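Local coordinates for putative type VI secretion protein (Escherichia coli, PDB 6SKI), which is a type VI secretion phospholipase effector that is loaded onto the VgrG spike and probably hydrolyses membrane phospholipids of target cells, at residues A[59-72]-A[518-530]. Numbering follows the deposited sequence.
Sequences KFNECSAARQGVNQ and GNKAFVFPNKPND
V523 wedges into the angle between the face of the F60 ring and the backbone of F60 and C63: its CB stands 3.5 Å from the centre of the F60 ring, only 7° off the ring normal, a CH-pi contact over one face. A beta-branched residue suits this place because its two methyls spread from that point, CG1 over CE2 and CZ of the ring, while CG2, anti to the backbone N, turns toward the carbonyl O of C63. The edge of the F60 ring meets the A521 backbone, where the small CB of A521 lies 3.8 Å from CE1 of F60. Beside this knob the backbones join. F524 N donates to C63 O at 2.8 Å and A65 N to F522 O at 2.6 Å, forming a single beta bridge between S64 and V523. Strand 521-523 pairs antiparallel with strand 495-497 on one edge; the loop joining helices 53-58 and 72-85 adds its single bridge on the other, tying two parts of the chain more than 440 residues apart. Because A65 has only a methyl, it fits where the bridge draws the backbones together, its CB 3.7 Å from F522 CB. The flat ring of F524 suits a hollow lined by A65, Q68 and V70, spanning from A65 to Q68 and presenting its edge to V70 CG2, 3.9 Å from CE2 of F524; W492 packs edge-to-face with the same ring. Farther along, Q72 has the length and the N-H donor to reach a backbone carbonyl: bent at chi2 (-91°), it donates from NE2 to K520 O at 2.9 Å, K520 O lying close to the plane of Q72's own side-chain amide, while OE1 sits at the edge of the F522 ring. At the other end, the long extended chain of K527 carries its amine past C63 SG to a weak hydrogen bond with Q68 OE1, alongside a cation-pi contact with Y290.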
loop_
_atom_site.group_PDB
_atom_site.type_symbol
_atom_site.label_atom_id
_atom_site.label_comp_id
_atom_site.label_asym_id
_atom_site.label_seq_id
_atom_site.Cartn_x
_atom_site.Cartn_y
_atom_site.Cartn_z
ATOM N N LYS A 59 -3.425 8.540 13.458
ATOM C CA LYS A 59 -4.865 8.294 13.450
ATOM C C LYS A 59 -5.597 9.111 14.517
ATOM O O LYS A 59 -6.818 9.278 14.429
ATOM C CB LYS A 59 -5.141 6.801 13.612
ATOM C CG LYS A 59 -5.322 6.092 12.280
ATOM C CD LYS A 59 -5.598 4.614 12.441
ATOM C CE LYS A 59 -4.362 3.876 12.907
ATOM N NZ LYS A 59 -4.682 2.482 13.312
ATOM N N PHE A 60 -4.884 9.618 15.531
ATOM C CA PHE A 60 -5.519 10.478 16.530
ATOM C C PHE A 60 -6.109 11.734 15.912
ATOM O O PHE A 60 -7.093 12.272 16.427
ATOM C CB PHE A 60 -4.523 10.891 17.612
ATOM C CG PHE A 60 -4.450 9.952 18.776
ATOM C CD1 PHE A 60 -5.031 10.291 19.985
ATOM C CD2 PHE A 60 -3.773 8.754 18.677
ATOM C CE1 PHE A 60 -4.957 9.445 21.062
ATOM C CE2 PHE A 60 -3.695 7.904 19.755
ATOM C CZ PHE A 60 -4.286 8.250 20.949
ATOM N N ASN A 61 -5.504 12.235 14.839
ATOM C CA ASN A 61 -5.979 13.455 14.201
ATOM C C ASN A 61 -7.423 13.294 13.744
ATOM O O ASN A 61 -7.741 12.393 12.962
ATOM C CB ASN A 61 -5.075 13.794 13.017
ATOM C CG ASN A 61 -5.253 15.211 12.529
ATOM O OD1 ASN A 61 -4.837 16.157 13.187
ATOM N ND2 ASN A 61 -5.849 15.365 11.357
ATOM N N GLU A 62 -8.298 14.154 14.271
ATOM C CA GLU A 62 -9.712 14.226 13.906
ATOM C C GLU A 62 -10.518 13.047 14.441
ATOM O O GLU A 62 -11.739 13.002 14.264
ATOM C CB GLU A 62 -9.893 14.335 12.389
ATOM C CG GLU A 62 -9.128 15.475 11.748
ATOM C CD GLU A 62 -9.744 16.826 12.037
ATOM O OE1 GLU A 62 -10.945 16.873 12.375
ATOM O OE2 GLU A 62 -9.031 17.843 11.927
ATOM N N CYS A 63 -9.860 12.094 15.103
ATOM C CA CYS A 63 -10.549 10.921 15.624
ATOM C C CYS A 63 -10.263 10.662 17.097
ATOM O O CYS A 63 -10.646 9.607 17.609
ATOM C CB CYS A 63 -10.187 9.674 14.810
ATOM S SG CYS A 63 -11.183 9.438 13.333
ATOM N N SER A 64 -9.614 11.590 17.792
ATOM C CA SER A 64 -9.383 11.410 19.214
ATOM C C SER A 64 -10.694 11.536 19.980
ATOM O O SER A 64 -11.679 12.093 19.492
ATOM C CB SER A 64 -8.369 12.427 19.732
ATOM O OG SER A 64 -8.688 13.734 19.301
ATOM N N ALA A 65 -10.701 10.990 21.197
ATOM C CA ALA A 65 -11.897 11.062 22.027
ATOM C C ALA A 65 -12.265 12.500 22.358
ATOM O O ALA A 65 -13.428 12.788 22.648
ATOM C CB ALA A 65 -11.701 10.259 23.310
ATOM N N ALA A 66 -11.292 13.412 22.330
ATOM C CA ALA A 66 -11.568 14.804 22.660
ATOM C C ALA A 66 -12.246 15.539 21.510
ATOM O O ALA A 66 -13.079 16.420 21.745
ATOM C CB ALA A 66 -10.277 15.516 23.060
ATOM N N ARG A 67 -11.896 15.209 20.262
ATOM C CA ARG A 67 -12.581 15.825 19.128
ATOM C C ARG A 67 -14.047 15.421 19.091
ATOM O O ARG A 67 -14.900 16.189 18.635
ATOM C CB ARG A 67 -11.888 15.456 17.819
ATOM C CG ARG A 67 -10.422 15.825 17.775
ATOM C CD ARG A 67 -10.235 17.247 17.290
ATOM N NE ARG A 67 -10.864 17.472 15.994
ATOM C CZ ARG A 67 -10.765 18.605 15.308
ATOM N NH1 ARG A 67 -10.062 19.618 15.797
ATOM N NH2 ARG A 67 -11.368 18.725 14.134
ATOM N N GLN A 68 -14.353 14.216 19.554
ATOM C CA GLN A 68 -15.718 13.819 19.841
ATOM C C GLN A 68 -16.089 14.299 21.239
ATOM O O GLN A 68 -15.234 14.711 22.024
ATOM C CB GLN A 68 -15.874 12.303 19.735
ATOM C CG GLN A 68 -14.924 11.638 18.744
ATOM C CD GLN A 68 -15.106 12.129 17.320
ATOM O OE1 GLN A 68 -14.134 12.356 16.604
ATOM N NE2 GLN A 68 -16.355 12.283 16.900
ATOM N N GLY A 69 -17.377 14.261 21.547
ATOM C CA GLY A 69 -17.792 14.715 22.859
ATOM C C GLY A 69 -17.567 13.675 23.934
ATOM O O GLY A 69 -18.493 13.323 24.671
ATOM N N VAL A 70 -16.339 13.175 24.039
ATOM C CA VAL A 70 -15.987 12.125 24.988
ATOM C C VAL A 70 -14.911 12.670 25.918
ATOM O O VAL A 70 -13.730 12.713 25.556
ATOM C CB VAL A 70 -15.508 10.852 24.280
ATOM C CG1 VAL A 70 -15.307 9.740 25.284
ATOM C CG2 VAL A 70 -16.496 10.434 23.209
ATOM N N ASN A 71 -15.314 13.085 27.115
ATOM C CA ASN A 71 -14.353 13.483 28.133
ATOM C C ASN A 71 -13.523 12.281 28.586
ATOM O O ASN A 71 -13.859 11.126 28.319
ATOM C CB ASN A 71 -15.077 14.175 29.293
ATOM C CG ASN A 71 -15.830 13.212 30.198
ATOM O OD1 ASN A 71 -15.278 12.247 30.715
ATOM N ND2 ASN A 71 -17.112 13.484 30.392
ATOM N N GLN A 72 -12.418 12.568 29.276
ATOM C CA GLN A 72 -11.466 11.516 29.626
ATOM C C GLN A 72 -12.076 10.489 30.571
ATOM O O GLN A 72 -11.745 9.299 30.499
ATOM C CB GLN A 72 -10.205 12.123 30.238
ATOM C CG GLN A 72 -9.229 12.646 29.213
ATOM C CD GLN A 72 -8.224 11.597 28.793
ATOM O OE1 GLN A 72 -7.980 11.395 27.604
ATOM N NE2 GLN A 72 -7.637 10.919 29.769
ATOM N N GLY A 518 2.360 9.293 32.174
ATOM C CA GLY A 518 1.455 8.461 32.934
ATOM C C GLY A 518 -0.008 8.615 32.588
ATOM O O GLY A 518 -0.830 7.836 33.087
ATOM N N ASN A 519 -0.362 9.587 31.755
ATOM C CA ASN A 519 -1.741 9.752 31.328
ATOM C C ASN A 519 -2.043 8.834 30.149
ATOM O O ASN A 519 -1.149 8.232 29.550
ATOM C CB ASN A 519 -2.016 11.198 30.928
ATOM C CG ASN A 519 -1.407 11.553 29.589
ATOM O OD1 ASN A 519 -0.328 11.077 29.245
ATOM N ND2 ASN A 519 -2.101 12.381 28.820
ATOM N N LYS A 520 -3.325 8.734 29.818
ATOM C CA LYS A 520 -3.773 8.007 28.642
ATOM C C LYS A 520 -4.606 8.932 27.769
ATOM O O LYS A 520 -5.545 9.570 28.251
ATOM C CB LYS A 520 -4.577 6.767 29.033
ATOM C CG LYS A 520 -3.761 5.488 29.006
ATOM C CD LYS A 520 -4.637 4.258 29.143
ATOM C CE LYS A 520 -5.558 4.370 30.339
ATOM N NZ LYS A 520 -6.219 3.074 30.639
ATOM N N ALA A 521 -4.254 9.002 26.491
ATOM C CA ALA A 521 -5.009 9.737 25.492
ATOM C C ALA A 521 -5.787 8.740 24.650
ATOM O O ALA A 521 -5.248 7.709 24.242
ATOM C CB ALA A 521 -4.089 10.575 24.602
ATOM N N PHE A 522 -7.047 9.058 24.380
ATOM C CA PHE A 522 -7.998 8.102 23.833
ATOM C C PHE A 522 -8.409 8.511 22.428
ATOM O O PHE A 522 -8.744 9.675 22.186
ATOM C CB PHE A 522 -9.218 7.991 24.743
ATOM C CG PHE A 522 -8.950 7.242 26.010
ATOM C CD1 PHE A 522 -8.735 7.917 27.196
ATOM C CD2 PHE A 522 -8.915 5.861 26.018
ATOM C CE1 PHE A 522 -8.485 7.231 28.359
ATOM C CE2 PHE A 522 -8.667 5.172 27.181
ATOM C CZ PHE A 522 -8.453 5.858 28.351
ATOM N N VAL A 523 -8.381 7.549 21.513
ATOM C CA VAL A 523 -8.725 7.755 20.114
ATOM C C VAL A 523 -9.733 6.692 19.706
ATOM O O VAL A 523 -9.724 5.579 20.240
ATOM C CB VAL A 523 -7.474 7.697 19.212
ATOM C CG1 VAL A 523 -6.796 6.348 19.337
ATOM C CG2 VAL A 523 -7.825 7.993 17.769
ATOM N N PHE A 524 -10.623 7.045 18.791
ATOM C CA PHE A 524 -11.398 6.036 18.089
ATOM C C PHE A 524 -10.744 5.818 16.730
ATOM O O PHE A 524 -11.063 6.526 15.768
ATOM C CB PHE A 524 -12.854 6.469 17.944
ATOM C CG PHE A 524 -13.558 6.649 19.254
ATOM C CD1 PHE A 524 -14.035 5.559 19.954
ATOM C CD2 PHE A 524 -13.730 7.910 19.792
ATOM C CE1 PHE A 524 -14.678 5.725 21.159
ATOM C CE2 PHE A 524 -14.372 8.079 20.996
ATOM C CZ PHE A 524 -14.846 6.985 21.679
ATOM N N PRO A 525 -9.827 4.854 16.613
ATOM C CA PRO A 525 -9.019 4.764 15.390
ATOM C C PRO A 525 -9.818 4.355 14.174
ATOM O O PRO A 525 -9.516 4.809 13.064
ATOM C CB PRO A 525 -7.972 3.701 15.750
ATOM C CG PRO A 525 -7.998 3.635 17.241
ATOM C CD PRO A 525 -9.433 3.821 17.578
ATOM N N ASN A 526 -10.836 3.522 14.349
ATOM C CA ASN A 526 -11.598 2.951 13.252
ATOM C C ASN A 526 -13.018 3.483 13.267
ATOM O O ASN A 526 -13.975 2.768 12.983
ATOM C CB ASN A 526 -11.592 1.430 13.333
ATOM C CG ASN A 526 -10.196 0.863 13.351
ATOM O OD1 ASN A 526 -9.433 1.035 12.404
ATOM N ND2 ASN A 526 -9.845 0.195 14.439
ATOM N N LYS A 527 -13.157 4.760 13.575
ATOM C CA LYS A 527 -14.480 5.343 13.710
ATOM C C LYS A 527 -15.093 5.560 12.332
ATOM O O LYS A 527 -14.406 6.002 11.410
ATOM C CB LYS A 527 -14.398 6.667 14.463
ATOM C CG LYS A 527 -15.373 7.726 14.014
ATOM C CD LYS A 527 -14.837 9.106 14.310
ATOM C CE LYS A 527 -15.435 10.136 13.382
ATOM N NZ LYS A 527 -14.636 11.389 13.395
ATOM N N PRO A 528 -16.370 5.233 12.170
ATOM C CA PRO A 528 -17.001 5.375 10.858
ATOM C C PRO A 528 -17.109 6.831 10.446
ATOM O O PRO A 528 -17.199 7.734 11.279
ATOM C CB PRO A 528 -18.383 4.752 11.072
ATOM C CG PRO A 528 -18.626 4.954 12.526
ATOM C CD PRO A 528 -17.300 4.636 13.138
ATOM N N ASN A 529 -17.102 7.054 9.139
ATOM C CA ASN A 529 -17.387 8.377 8.624
ATOM C C ASN A 529 -18.842 8.723 8.921
ATOM O O ASN A 529 -19.693 7.843 9.071
ATOM C CB ASN A 529 -17.104 8.429 7.124
ATOM C CG ASN A 529 -16.882 9.834 6.617
ATOM O OD1 ASN A 529 -16.048 10.570 7.137
ATOM N ND2 ASN A 529 -17.623 10.210 5.585
ATOM N N ASP A 530 -19.123 10.018 9.025
ATOM C CA ASP A 530 -20.448 10.444 9.452
ATOM C C ASP A 530 -21.508 9.962 8.472
ATOM O O ASP A 530 -21.337 10.053 7.253
ATOM C CB ASP A 530 -20.505 11.964 9.588
ATOM C CG ASP A 530 -21.368 12.409 10.753
ATOM O OD1 ASP A 530 -20.813 12.671 11.839
ATOM O OD2 ASP A 530 -22.604 12.491 10.586
#